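Local structure of flavin-nucleotide-binding protein (Azotobacter vinelandii, 6RK0) at residues P12-S16 / D17-V21; R149-A153 / K154-A158; V213-E217 / D218-F222. The protein binds FAD and heme b and probably works as a low-potential terminal oxidase associated with the iron-only nitrogenase. All coordinates share one frame; numbering follows the deposited sequence.

Contact 1: P12-S16 / D17-V21; sequences PEAPS and DRTHV. With FAD (flavin-adenine dinucleotide), chain G.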
ATOM      1  N   PRO A  12      -4.077  12.175 -23.271  1.00 39.36           N
ATOM      2  CA  PRO A  12      -3.514  11.080 -24.073  1.00 40.21           C
ATOM      3  C   PRO A  12      -4.191   9.738 -23.807  1.00 39.66           C
ATOM      4  O   PRO A  12      -4.787   9.564 -22.748  1.00 35.66           O
ATOM      5  CB  PRO A  12      -2.051  11.021 -23.614  1.00 42.82           C
ATOM      6  CG  PRO A  12      -2.056  11.610 -22.238  1.00 40.58           C
ATOM      7  CD  PRO A  12      -3.132  12.659 -22.245  1.00 41.01           C
ATOM      8  N   GLU A  13      -4.108   8.809 -24.758  1.00 32.51           N
ATOM      9  CA  GLU A  13      -4.603   7.460 -24.537  1.00 30.78           C
ATOM     10  C   GLU A  13      -3.535   6.636 -23.832  1.00 19.28           C
ATOM     11  O   GLU A  13      -2.424   7.113 -23.564  1.00 18.48           O
ATOM     12  CB  GLU A  13      -5.002   6.812 -25.858  1.00 41.75           C
ATOM     13  CG  GLU A  13      -6.387   7.236 -26.339  1.00 58.78           C
ATOM     14  CD  GLU A  13      -6.755   6.648 -27.688  1.00 66.76           C
ATOM     15  OE1 GLU A  13      -7.848   6.049 -27.796  1.00 63.88           O
ATOM     16  OE2 GLU A  13      -5.952   6.789 -28.638  1.00 77.42           O
ATOM     17  N   ALA A  14      -3.847   5.366 -23.581  1.00 15.77           N
ATOM     18  CA  ALA A  14      -2.898   4.547 -22.861  1.00 14.10           C
ATOM     19  C   ALA A  14      -1.614   4.377 -23.673  1.00 13.35           C
ATOM     20  O   ALA A  14      -1.644   4.302 -24.905  1.00 14.19           O
ATOM     21  CB  ALA A  14      -3.502   3.177 -22.591  1.00 14.73           C
ATOM     22  N   PRO A  15      -0.463   4.289 -23.005  1.00 12.61           N
ATOM     23  CA  PRO A  15       0.807   4.126 -23.745  1.00 13.06           C
ATOM     24  C   PRO A  15       1.009   2.747 -24.336  1.00 13.28           C
ATOM     25  O   PRO A  15       1.870   2.596 -25.213  1.00 15.27           O
ATOM     26  CB  PRO A  15       1.891   4.476 -22.711  1.00 14.79           C
ATOM     27  CG  PRO A  15       1.247   4.221 -21.415  1.00 15.10           C
ATOM     28  CD  PRO A  15      -0.241   4.549 -21.572  1.00 13.55           C
ATOM     29  N   SER A  16       0.220   1.760 -23.913  1.00 12.48           N
ATOM     30  CA  SER A  16       0.325   0.404 -24.438  1.00 12.08           C
ATOM     31  C   SER A  16      -1.009  -0.298 -24.233  1.00 12.01           C
ATOM     32  O   SER A  16      -1.799   0.104 -23.377  1.00 12.20           O
ATOM     33  CB  SER A  16       1.441  -0.375 -23.765  1.00 12.07           C
ATOM     34  OG  SER A  16       1.114  -0.546 -22.400  1.00 12.19           O
ATOM     35  N   ASP A  17      -1.226  -1.409 -24.957  1.00 12.07           N
ATOM     36  CA  ASP A  17      -2.437  -2.192 -24.708  1.00 12.65           C
ATOM     37  C   ASP A  17      -2.494  -2.662 -23.263  1.00 11.88           C
ATOM     38  O   ASP A  17      -3.568  -2.638 -22.647  1.00 12.54           O
ATOM     39  CB  ASP A  17      -2.506  -3.417 -25.638  1.00 13.71           C
ATOM     40  CG  ASP A  17      -2.780  -3.065 -27.064  1.00 16.62           C
ATOM     41  OD1 ASP A  17      -3.137  -1.901 -27.376  1.00 20.43           O
ATOM     42  OD2 ASP A  17      -2.628  -3.967 -27.896  1.00 17.37           O
ATOM     43  N   ARG A  18      -1.361  -3.071 -22.692  1.00 11.28           N
ATOM     44  CA  ARG A  18      -1.425  -3.662 -21.363  1.00 11.43           C
ATOM     45  C   ARG A  18      -1.607  -2.634 -20.254  1.00 10.81           C
ATOM     46  O   ARG A  18      -1.901  -3.044 -19.124  1.00 11.03           O
ATOM     47  CB  ARG A  18      -0.241  -4.588 -21.107  1.00 11.94           C
ATOM     48  CG  ARG A  18       1.050  -3.892 -21.010  1.00 12.20           C
ATOM     49  CD  ARG A  18       2.158  -4.878 -20.679  1.00 12.81           C
ATOM     50  NE  ARG A  18       3.418  -4.185 -20.564  1.00 12.58           N
ATOM     51  CZ  ARG A  18       4.588  -4.802 -20.396  1.00 12.08           C
ATOM     52  NH1 ARG A  18       4.692  -6.120 -20.233  1.00 12.06           N
ATOM     53  NH2 ARG A  18       5.692  -4.066 -20.377  1.00 12.24           N
ATOM     54  N   THR A  19      -1.524  -1.340 -20.567  1.00 10.42           N
ATOM     55  CA  THR A  19      -1.836  -0.278 -19.619  1.00 10.54           C
ATOM     56  C   THR A  19      -3.159   0.396 -19.889  1.00 10.56           C
ATOM     57  O   THR A  19      -3.467   1.401 -19.253  1.00 11.30           O
ATOM     58  CB  THR A  19      -0.716   0.763 -19.519  1.00 11.36           C
ATOM     59  OG1 THR A  19      -0.389   1.273 -20.816  1.00 11.85           O
ATOM     60  CG2 THR A  19       0.525   0.198 -18.812  1.00 12.33           C
ATOM     61  N   HIS A  20      -3.987  -0.170 -20.767  1.00 11.44           N
ATOM     62  CA  HIS A  20      -5.275   0.449 -21.088  1.00 11.61           C
ATOM     63  C   HIS A  20      -6.308   0.136 -20.008  1.00 11.20           C
ATOM     64  O   HIS A  20      -6.713  -1.025 -19.855  1.00 11.74           O
ATOM     65  CB  HIS A  20      -5.746  -0.027 -22.459  1.00 13.99           C
ATOM     66  CG  HIS A  20      -7.122   0.447 -22.801  1.00 19.01           C
ATOM     67  ND1 HIS A  20      -7.430   1.768 -23.037  1.00 22.08           N
ATOM     68  CD2 HIS A  20      -8.296  -0.226 -22.855  1.00 24.28           C
ATOM     69  CE1 HIS A  20      -8.719   1.876 -23.315  1.00 23.55           C
ATOM     70  NE2 HIS A  20      -9.269   0.684 -23.181  1.00 27.11           N
ATOM     71  N   VAL A  21      -6.734   1.163 -19.266  1.00 10.98           N
ATOM     72  CA  VAL A  21      -7.749   1.004 -18.227  1.00 10.87           C
ATOM     73  C   VAL A  21      -9.074   0.686 -18.908  1.00 11.52           C
ATOM     74  O   VAL A  21      -9.577   1.464 -19.739  1.00 12.60           O
ATOM     75  CB  VAL A  21      -7.850   2.298 -17.396  1.00 11.30           C
ATOM     76  CG1 VAL A  21      -8.979   2.209 -16.378  1.00 11.67           C
ATOM     77  CG2 VAL A  21      -6.553   2.607 -16.690  1.00 11.54           C
TER
HETATM   78  PA  FAD G 404      -8.616  -3.433 -15.901  1.00  9.97           P
HETATM   79  O1A FAD G 404      -9.281  -2.177 -16.326  1.00 10.46           O
HETATM   80  O2A FAD G 404      -9.032  -4.706 -16.566  1.00 11.00           O
HETATM   81  O5B FAD G 404      -7.039  -3.260 -15.994  1.00 10.02           O
HETATM   82  C5B FAD G 404      -6.441  -2.899 -17.258  1.00  9.98           C
HETATM   83  C4B FAD G 404      -5.279  -1.975 -17.010  1.00  9.83           C
HETATM   84  O4B FAD G 404      -5.750  -0.796 -16.323  1.00  9.45           O
HETATM   85  C3B FAD G 404      -4.192  -2.509 -16.091  1.00  9.66           C
HETATM   86  O3B FAD G 404      -3.334  -3.422 -16.744  1.00  9.94           O
HETATM   87  C2B FAD G 404      -3.534  -1.222 -15.602  1.00  9.59           C
HETATM   88  O2B FAD G 404      -2.606  -0.785 -16.563  1.00 10.01           O
HETATM   89  C1B FAD G 404      -4.726  -0.270 -15.500  1.00  9.21           C
HETATM   90  N9A FAD G 404      -5.255  -0.167 -14.140  1.00  8.89           N
HETATM   91  C8A FAD G 404      -6.188  -0.958 -13.532  1.00  9.09           C
HETATM   92  N7A FAD G 404      -6.394  -0.645 -12.279  1.00  9.25           N
HETATM   93  C5A FAD G 404      -5.532   0.409 -12.041  1.00  8.64           C
HETATM   94  C6A FAD G 404      -5.272   1.187 -10.887  1.00  8.79           C
HETATM   95  N6A FAD G 404      -5.858   0.990  -9.691  1.00  9.69           N
HETATM   96  N1A FAD G 404      -4.333   2.156 -10.989  1.00  9.16           N
HETATM   97  C2A FAD G 404      -3.724   2.342 -12.163  1.00  9.02           C
HETATM   98  N3A FAD G 404      -3.875   1.679 -13.311  1.00  8.89           N
HETATM   99  C4A FAD G 404      -4.824   0.719 -13.180  1.00  8.45           C
HETATM  100  N1  FAD G 404     -11.260  -2.405  -6.958  1.00  9.36           N
HETATM  101  C2  FAD G 404     -12.202  -3.320  -6.578  1.00 10.69           C
HETATM  102  O2  FAD G 404     -12.762  -4.058  -7.401  1.00 12.32           O
HETATM  103  N3  FAD G 404     -12.526  -3.465  -5.247  1.00 10.02           N
HETATM  104  C4  FAD G 404     -11.978  -2.751  -4.226  1.00  9.63           C
HETATM  105  O4  FAD G 404     -12.267  -2.976  -3.051  1.00 10.29           O
HETATM  106  C4X FAD G 404     -11.026  -1.747  -4.650  1.00  9.02           C
HETATM  107  N5  FAD G 404     -10.460  -0.965  -3.711  1.00  9.53           N
HETATM  108  C5X FAD G 404      -9.479  -0.061  -4.124  1.00  9.21           C
HETATM  109  C6  FAD G 404      -8.821   0.717  -3.154  1.00  8.86           C
HETATM  110  C7  FAD G 404      -7.814   1.611  -3.512  1.00  8.91           C
HETATM  111  C7M FAD G 404      -7.136   2.454  -2.453  1.00  9.72           C
HETATM  112  C8  FAD G 404      -7.447   1.719  -4.872  1.00  8.77           C
HETATM  113  C8M FAD G 404      -6.319   2.597  -5.297  1.00  9.39           C
HETATM  114  C9  FAD G 404      -8.126   0.973  -5.831  1.00  8.77           C
HETATM  115  C9A FAD G 404      -9.113   0.073  -5.478  1.00  8.65           C
HETATM  116  N10 FAD G 404      -9.819  -0.694  -6.434  1.00  8.74           N
HETATM  117  C10 FAD G 404     -10.717  -1.667  -6.033  1.00  9.13           C
HETATM  118  C1' FAD G 404      -9.534  -0.595  -7.875  1.00  8.72           C
HETATM  119  C2' FAD G 404      -8.567  -1.669  -8.342  1.00  8.87           C
HETATM  120  O2' FAD G 404      -7.240  -1.272  -8.042  1.00  8.57           O
HETATM  121  C3' FAD G 404      -8.702  -1.890  -9.846  1.00  9.02           C
HETATM  122  O3' FAD G 404      -8.478  -0.663 -10.527  1.00  9.06           O
HETATM  123  C4' FAD G 404     -10.060  -2.451 -10.250  1.00 10.07           C
HETATM  124  O4' FAD G 404     -10.365  -3.589  -9.444  1.00 10.98           O
HETATM  125  C5' FAD G 404     -10.060  -2.883 -11.693  1.00 10.52           C
HETATM  126  O5' FAD G 404      -8.975  -3.808 -11.922  1.00 10.24           O
HETATM  127  P   FAD G 404      -8.895  -4.677 -13.236  1.00 10.64           P
HETATM  128  O1P FAD G 404     -10.165  -5.450 -13.471  1.00 11.89           O
HETATM  129  O2P FAD G 404      -7.586  -5.451 -13.176  1.00 11.75           O
HETATM  130  O3P FAD G 404      -8.755  -3.517 -14.325  1.00 10.27           O
HETATM  131  O   HOH W   1      -6.562   4.504 -23.736  1.00 33.07           O

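Contact 2: R149-A153 / K154-A158; sequences RPVHA and KEIEA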
ATOM      1  N   ARG A 149      27.188   9.961   9.597  1.00 10.97           N
ATOM      2  CA  ARG A 149      28.498   9.320   9.664  1.00 11.35           C
ATOM      3  C   ARG A 149      28.898   8.956   8.236  1.00 11.18           C
ATOM      4  O   ARG A 149      28.144   8.232   7.562  1.00 10.83           O
ATOM      5  CB  ARG A 149      28.478   8.088  10.573  1.00 11.43           C
ATOM      6  CG  ARG A 149      29.843   7.456  10.835  1.00 12.03           C
ATOM      7  CD  ARG A 149      30.201   6.432   9.793  1.00 12.12           C
ATOM      8  NE  ARG A 149      29.398   5.215   9.958  1.00 12.22           N
ATOM      9  CZ  ARG A 149      28.952   4.421   8.983  1.00 11.89           C
ATOM     10  NH1 ARG A 149      28.319   3.295   9.309  1.00 12.45           N
ATOM     11  NH2 ARG A 149      29.117   4.690   7.693  1.00 11.89           N
ATOM     12  N   PRO A 150      30.041   9.409   7.728  1.00 12.48           N
ATOM     13  CA  PRO A 150      30.300   9.237   6.293  1.00 13.51           C
ATOM     14  C   PRO A 150      30.210   7.781   5.840  1.00 12.61           C
ATOM     15  O   PRO A 150      30.724   6.864   6.488  1.00 12.44           O
ATOM     16  CB  PRO A 150      31.694   9.847   6.115  1.00 15.58           C
ATOM     17  CG  PRO A 150      31.697  10.968   7.145  1.00 16.46           C
ATOM     18  CD  PRO A 150      30.975  10.377   8.343  1.00 14.83           C
ATOM     19  N   VAL A 151      29.549   7.577   4.696  1.00 12.03           N
ATOM     20  CA  VAL A 151      29.248   6.226   4.220  1.00 12.21           C
ATOM     21  C   VAL A 151      30.525   5.436   3.965  1.00 12.30           C
ATOM     22  O   VAL A 151      31.545   5.973   3.509  1.00 13.13           O
ATOM     23  CB  VAL A 151      28.364   6.304   2.960  1.00 13.16           C
ATOM     24  CG1 VAL A 151      29.141   6.942   1.766  1.00 14.76           C
ATOM     25  CG2 VAL A 151      27.767   4.938   2.583  1.00 13.64           C
ATOM     26  N   HIS A 152      30.469   4.131   4.239  1.00 11.93           N
ATOM     27  CA  HIS A 152      31.581   3.218   3.961  1.00 12.34           C
ATOM     28  C   HIS A 152      31.418   2.591   2.586  1.00 12.21           C
ATOM     29  O   HIS A 152      30.295   2.285   2.165  1.00 11.71           O
ATOM     30  CB  HIS A 152      31.622   2.078   4.980  1.00 13.76           C
ATOM     31  CG  HIS A 152      31.775   2.504   6.412  1.00 15.30           C
ATOM     32  ND1 HIS A 152      32.687   3.442   6.835  1.00 17.55           N
ATOM     33  CD2 HIS A 152      31.145   2.065   7.532  1.00 17.33           C
ATOM     34  CE1 HIS A 152      32.609   3.572   8.151  1.00 17.93           C
ATOM     35  NE2 HIS A 152      31.692   2.735   8.599  1.00 18.99           N
ATOM     36  N   ALA A 153      32.526   2.369   1.890  1.00 12.60           N
ATOM     37  CA  ALA A 153      32.449   1.691   0.606  1.00 12.47           C
ATOM     38  C   ALA A 153      31.711   0.363   0.706  1.00 12.72           C
ATOM     39  O   ALA A 153      30.910   0.014  -0.178  1.00 12.85           O
ATOM     40  CB  ALA A 153      33.857   1.442   0.090  1.00 13.03           C
ATOM     41  N   LYS A 154      31.948  -0.385   1.769  1.00 12.82           N
ATOM     42  CA  LYS A 154      31.289  -1.682   1.891  1.00 13.90           C
ATOM     43  C   LYS A 154      29.771  -1.553   1.988  1.00 12.50           C
ATOM     44  O   LYS A 154      29.051  -2.459   1.560  1.00 13.00           O
ATOM     45  CB  LYS A 154      31.825  -2.438   3.105  1.00 18.27           C
ATOM     46  CG  LYS A 154      31.037  -3.681   3.501  1.00 27.63           C
ATOM     47  CD  LYS A 154      31.187  -3.896   5.009  1.00 37.13           C
ATOM     48  CE  LYS A 154      30.012  -4.608   5.703  1.00 51.41           C
ATOM     49  NZ  LYS A 154      29.046  -3.552   6.214  1.00 57.57           N
ATOM     50  N   GLU A 155      29.268  -0.464   2.580  1.00 11.80           N
ATOM     51  CA  GLU A 155      27.840  -0.220   2.664  1.00 11.08           C
ATOM     52  C   GLU A 155      27.251  -0.009   1.275  1.00 11.16           C
ATOM     53  O   GLU A 155      26.204  -0.578   0.930  1.00 11.62           O
ATOM     54  CB  GLU A 155      27.584   0.956   3.592  1.00 11.29           C
ATOM     55  CG  GLU A 155      27.835   0.625   5.044  1.00 11.71           C
ATOM     56  CD  GLU A 155      27.860   1.809   5.994  1.00 12.18           C
ATOM     57  OE1 GLU A 155      28.168   2.952   5.558  1.00 11.89           O
ATOM     58  OE2 GLU A 155      27.565   1.576   7.196  1.00 13.62           O
ATOM     59  N   ILE A 156      27.906   0.817   0.450  1.00 10.81           N
ATOM     60  CA  ILE A 156      27.452   1.011  -0.928  1.00 10.79           C
ATOM     61  C   ILE A 156      27.445  -0.314  -1.669  1.00 10.99           C
ATOM     62  O   ILE A 156      26.489  -0.673  -2.377  1.00 11.52           O
ATOM     63  CB  ILE A 156      28.348   2.053  -1.642  1.00 11.26           C
ATOM     64  CG1 ILE A 156      28.269   3.447  -0.987  1.00 12.07           C
ATOM     65  CG2 ILE A 156      28.035   2.075  -3.158  1.00 11.69           C
ATOM     66  CD1 ILE A 156      26.910   4.082  -0.984  1.00 12.72           C
ATOM     67  N   GLU A 157      28.537  -1.078  -1.540  1.00 11.49           N
ATOM     68  CA  GLU A 157      28.655  -2.292  -2.333  1.00 12.44           C
ATOM     69  C   GLU A 157      27.660  -3.378  -1.915  1.00 12.58           C
ATOM     70  O   GLU A 157      27.318  -4.249  -2.729  1.00 14.06           O
ATOM     71  CB  GLU A 157      30.083  -2.790  -2.328  1.00 14.81           C
ATOM     72  CG  GLU A 157      30.962  -1.694  -2.948  1.00 17.42           C
ATOM     73  CD  GLU A 157      32.255  -2.119  -3.578  1.00 23.53           C
ATOM     74  OE1 GLU A 157      33.326  -1.843  -2.999  1.00 20.46           O
ATOM     75  OE2 GLU A 157      32.211  -2.619  -4.708  1.00 30.04           O
ATOM     76  N   ALA A 158      27.164  -3.325  -0.683  1.00 11.46           N
ATOM     77  CA  ALA A 158      26.188  -4.283  -0.189  1.00 11.53           C
ATOM     78  C   ALA A 158      24.775  -3.951  -0.656  1.00 11.24           C
ATOM     79  O   ALA A 158      23.841  -4.707  -0.339  1.00 11.29           O
ATOM     80  CB  ALA A 158      26.235  -4.279   1.332  1.00 12.61           C
TER

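Contact 3: V213-E217 / D218-F222; sequences VPMPE and DILKF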
ATOM      1  N   VAL A 213      23.674  17.371  20.701  1.00 18.71           N
ATOM      2  CA  VAL A 213      23.452  17.266  19.266  1.00 17.01           C
ATOM      3  C   VAL A 213      21.987  17.584  19.005  1.00 17.35           C
ATOM      4  O   VAL A 213      21.108  16.754  19.286  1.00 18.11           O
ATOM      5  CB  VAL A 213      23.829  15.869  18.765  1.00 18.28           C
ATOM      6  CG1 VAL A 213      23.472  15.729  17.301  1.00 20.04           C
ATOM      7  CG2 VAL A 213      25.327  15.650  18.973  1.00 18.62           C
ATOM      8  N   PRO A 214      21.669  18.746  18.468  1.00 19.19           N
ATOM      9  CA  PRO A 214      20.258  19.104  18.289  1.00 20.37           C
ATOM     10  C   PRO A 214      19.656  18.482  17.037  1.00 18.60           C
ATOM     11  O   PRO A 214      20.350  18.081  16.103  1.00 17.98           O
ATOM     12  CB  PRO A 214      20.312  20.625  18.128  1.00 24.64           C
ATOM     13  CG  PRO A 214      21.643  20.856  17.507  1.00 25.67           C
ATOM     14  CD  PRO A 214      22.567  19.879  18.159  1.00 21.31           C
ATOM     15  N   MET A 215      18.335  18.442  17.031  1.00 18.83           N
ATOM     16  CA  MET A 215      17.616  17.940  15.861  1.00 18.15           C
ATOM     17  C   MET A 215      17.691  18.965  14.740  1.00 18.39           C
ATOM     18  O   MET A 215      17.313  20.130  14.941  1.00 20.65           O
ATOM     19  CB  MET A 215      16.168  17.716  16.208  1.00 18.19           C
ATOM     20  CG  MET A 215      15.392  17.138  15.008  1.00 18.71           C
ATOM     21  SD  MET A 215      13.622  17.030  15.281  1.00 20.97           S
ATOM     22  CE  MET A 215      13.150  18.739  14.991  1.00 24.58           C
ATOM     23  N   PRO A 216      18.123  18.577  13.541  1.00 18.02           N
ATOM     24  CA  PRO A 216      18.052  19.522  12.416  1.00 18.92           C
ATOM     25  C   PRO A 216      16.609  19.932  12.152  1.00 20.14           C
ATOM     26  O   PRO A 216      15.699  19.098  12.113  1.00 20.50           O
ATOM     27  CB  PRO A 216      18.591  18.708  11.234  1.00 18.95           C
ATOM     28  CG  PRO A 216      19.446  17.644  11.859  1.00 19.25           C
ATOM     29  CD  PRO A 216      18.793  17.308  13.178  1.00 18.20           C
ATOM     30  N   GLU A 217      16.393  21.222  11.898  1.00 20.30           N
ATOM     31  CA  GLU A 217      15.044  21.680  11.579  1.00 21.07           C
ATOM     32  C   GLU A 217      14.516  21.009  10.318  1.00 20.34           C
ATOM     33  O   GLU A 217      13.305  20.839  10.168  1.00 20.61           O
ATOM     34  CB  GLU A 217      15.031  23.207  11.437  1.00 25.93           C
ATOM     35  CG  GLU A 217      15.305  23.945  12.739  1.00 36.12           C
ATOM     36  CD  GLU A 217      15.226  25.451  12.576  1.00 50.90           C
ATOM     37  OE1 GLU A 217      14.901  25.907  11.456  1.00 57.66           O
ATOM     38  OE2 GLU A 217      15.488  26.177  13.565  1.00 69.72           O
ATOM     39  N   ASP A 218      15.410  20.624   9.411  1.00 19.50           N
ATOM     40  CA  ASP A 218      14.986  19.972   8.179  1.00 19.99           C
ATOM     41  C   ASP A 218      14.247  18.655   8.419  1.00 18.52           C
ATOM     42  O   ASP A 218      13.526  18.219   7.522  1.00 18.80           O
ATOM     43  CB  ASP A 218      16.172  19.722   7.244  1.00 20.73           C
ATOM     44  CG  ASP A 218      16.617  20.975   6.522  1.00 23.24           C
ATOM     45  OD1 ASP A 218      15.756  21.858   6.261  1.00 25.92           O
ATOM     46  OD2 ASP A 218      17.828  21.108   6.214  1.00 22.68           O
ATOM     47  N   ILE A 219      14.425  18.006   9.577  1.00 17.69           N
ATOM     48  CA  ILE A 219      13.643  16.794   9.864  1.00 17.93           C
ATOM     49  C   ILE A 219      12.156  17.081   9.752  1.00 17.56           C
ATOM     50  O   ILE A 219      11.378  16.209   9.336  1.00 16.70           O
ATOM     51  CB  ILE A 219      13.997  16.254  11.279  1.00 19.59           C
ATOM     52  CG1 ILE A 219      15.479  15.900  11.492  1.00 24.84           C
ATOM     53  CG2 ILE A 219      13.148  15.047  11.632  1.00 18.68           C
ATOM     54  CD1 ILE A 219      16.105  15.089  10.491  1.00 29.71           C
ATOM     55  N   LEU A 220      11.734  18.303  10.125  1.00 17.69           N
ATOM     56  CA  LEU A 220      10.320  18.678  10.116  1.00 18.01           C
ATOM     57  C   LEU A 220       9.785  18.872   8.710  1.00 18.58           C
ATOM     58  O   LEU A 220       8.570  19.011   8.542  1.00 20.64           O
ATOM     59  CB  LEU A 220      10.058  19.939  10.952  1.00 19.94           C
ATOM     60  CG  LEU A 220      10.442  19.821  12.429  1.00 21.79           C
ATOM     61  CD1 LEU A 220      10.274  21.130  13.153  1.00 26.16           C
ATOM     62  CD2 LEU A 220       9.643  18.754  13.125  1.00 23.07           C
ATOM     63  N   LYS A 221      10.647  18.873   7.706  1.00 17.30           N
ATOM     64  CA  LYS A 221      10.223  18.984   6.318  1.00 17.75           C
ATOM     65  C   LYS A 221       9.778  17.654   5.703  1.00 16.66           C
ATOM     66  O   LYS A 221       9.107  17.657   4.664  1.00 17.89           O
ATOM     67  CB  LYS A 221      11.323  19.639   5.485  1.00 20.82           C
ATOM     68  CG  LYS A 221      11.599  21.080   5.903  1.00 25.59           C
ATOM     69  CD  LYS A 221      12.522  21.782   4.935  1.00 32.07           C
ATOM     70  CE  LYS A 221      12.649  23.267   5.263  1.00 44.49           C
ATOM     71  NZ  LYS A 221      13.204  23.497   6.631  1.00 55.35           N
ATOM     72  N   PHE A 222      10.108  16.520   6.314  1.00 15.17           N
ATOM     73  CA  PHE A 222       9.626  15.252   5.786  1.00 14.04           C
ATOM     74  C   PHE A 222       8.096  15.246   5.819  1.00 13.32           C
ATOM     75  O   PHE A 222       7.492  15.578   6.843  1.00 13.76           O
ATOM     76  CB  PHE A 222      10.184  14.084   6.589  1.00 13.58           C
ATOM     77  CG  PHE A 222       9.487  12.790   6.284  1.00 12.91           C
ATOM     78  CD1 PHE A 222       9.739  12.093   5.101  1.00 13.65           C
ATOM     79  CD2 PHE A 222       8.503  12.317   7.120  1.00 13.23           C
ATOM     80  CE1 PHE A 222       9.050  10.943   4.790  1.00 13.96           C
ATOM     81  CE2 PHE A 222       7.829  11.140   6.812  1.00 13.45           C
ATOM     82  CZ  PHE A 222       8.108  10.474   5.652  1.00 13.49           C
TER
HETATM   83  O   HOH W   2      12.022  23.144   9.204  1.00 43.13           O

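Contact 1: P12-S16 / D17-V21
Ser-16 and Thr-19 meet through their hydroxyls, with Ser-16 OG 2.8 Å from Thr-19 OG1. The same Thr-19 OG1 also lies 3.1 Å from the carbonyl Ser-16 O. With chi1 at 54°, OG1 lies between the backbone N and the carbonyl carbon of Thr-19, turned back over the bend to Ser-16. Thr-19 N donates to Ser-16 O over 3.2 Å, and makes a weak second bond to Ser-16 OG. Ser-16 OG has a further partner in Glu-168, which also forms a salt bridge with Arg-18 NE; Asp-87 pairs with Arg-18 NH1. The backbone bond from Thr-19 N to Ser-16 O closes a type I beta turn over Asp-17 and Arg-18, and His-20 N donates to Asp-17 O in the next turn. This tight bend, in the N-terminal loop ahead of strand 28-29 of a pyridoxamine 5'-phosphate oxidase-like protein, turns a carbonyl to the adenosine ribose of FAD: FAD O3B donates to Arg-18 O at 2.8 Å, while O2B adds a weak bond to the same oxygen. Val-21 CG2 packs 3.5 Å from FAD O4B, and Val-21 N is hydrogen-bonded to Tyr-30 OH. The Pro-15 ring lies crosswise to the Thr-19 side chain, its CD 3.4 Å from OG1. Ala-14 CB rests 3.6 Å from His-20 CA. A water in the plane of the His-20 ring links ND1 to Ala-14 N, from which it accepts at 2.9 Å.

Contact 2: R149-A153 / K154-A158
Glu-155 OE1 is gripped by two donors arriving from the same face of the carboxylate: Arg-149 NH2 at 2.9 Å and the backbone N of His-152, likewise 2.9 Å from OE1. Both bonds are nearly straight, but the His-152 N-H comes from 37° above the carboxylate plane, whereas the arginine uses the syn side. Arg-149 NH1 takes OE2 at 2.8 Å, which makes an end-on, two-nitrogen salt bridge with the two flat groups only 22° from coplanar. The arginine chain is bent at its second and third torsions, and NH2 is further held by the carbonyl Pro-150 O. The His-152 ring covers one guanidinium face, NE2 standing 3.2 Å above its centre, so the buried guanidinium is fixed both in its plane and from above. Glu-155 CG is anti to the carbonyl carbon (chi1 -72°), and the extended chain beyond it runs back to the start of the helix. His-152 is the N-cap and Glu-155 the N3 residue, giving the half of a capping box in which the glutamate accepts the N-cap N-H. The first helical bonds follow: Ile-156 N donates to His-152 O at 3.3 Å and Glu-157 N to Ala-153 O at 2.9 Å. The arginine and the helix N-terminus would both be expected to keep the carboxylate ionised. The side chains of Val-151 and Ile-156 cross at about a right angle, Val-151 CG2 3.8 Å from Ile-156 CD1. Arg-149 NH1 also pairs with Asp-184 of the second subunit, and Tyr-105 of that subunit packs on Glu-155. Ile-156 leans on helix 126-140, and Ala-158 touches heme where helix 153-157 leads into strand 159-165, the partner of strand 68-74 that carries the axial His-72.

Contact 3: V213-E217 / D218-F222
Ile-219 N donates to Pro-216 O at 3.0 Å, and one residue further on Leu-220 N does the same to Glu-217 O, also at 3.0 Å. Both are three-residue steps of a short 3-10 helix, which the bonds from Lys-221 N to Asp-218 O and Phe-222 N to Ile-219 O carry on. Glu-217 O has a second partner, a water that donates to it at 2.8 Å and accepts from Lys-221 NZ at 2.9 Å. The lysine chain is extended until its last torsion (chi4 60°), which turns the ammonium back to meet Asp-218 OD1 at 3.1 Å, almost in line with the C-O bond. The other carboxylate oxygen, OD2, forms a salt bridge with Arg-147, so each carboxylate oxygen has a positive partner, which would probably keep the aspartate ionised. Outside this polar side, Met-215 lays its extended chain over the helix. Its CG is 3.7 Å from Ile-219 CG1, and the bend at chi3 (79°) drops the methyl CE to 3.9 Å from Leu-220 CG, where the two side chains cross at about a right angle. Pro-216 completes the apolar patch, CD lying 4.0 Å from Ile-219 CG1. An alanine at Met-215 would be likely to leave Ile-219 and Leu-220 without their shared cover, opening a gap over the first turn. Trp-190 of the second subunit packs on both Met-215 and Pro-216. Ile-219 reaches Ile-194 on strand 192-200 of that subunit, while within its own chain it touches Pro-203, just ahead of strand 204-205, and Glu-144 in the loop between helices 126-140 and 153-157.

In the fold
The three contacts follow one another along the chain without touching. Contact 1 lies on the opposite side of the chain's centre from the other two, its centre about 41 Å from that of contact 2 and 42 Å from that of contact 3. It meets the ribose of an FAD that Pro-59 and Arg-78 of the second subunit also hold, so this cofactor is shared across the dimer. Contact 2 borders heme instead, with the Val-151 side chain about 4 Å away. Contact 3 is set back from the cofactors, Ile-219 being about 10 Å from a heme. Contacts 2 and 3 come within about 10 Å at their nearest atoms, and both pack against the second subunit.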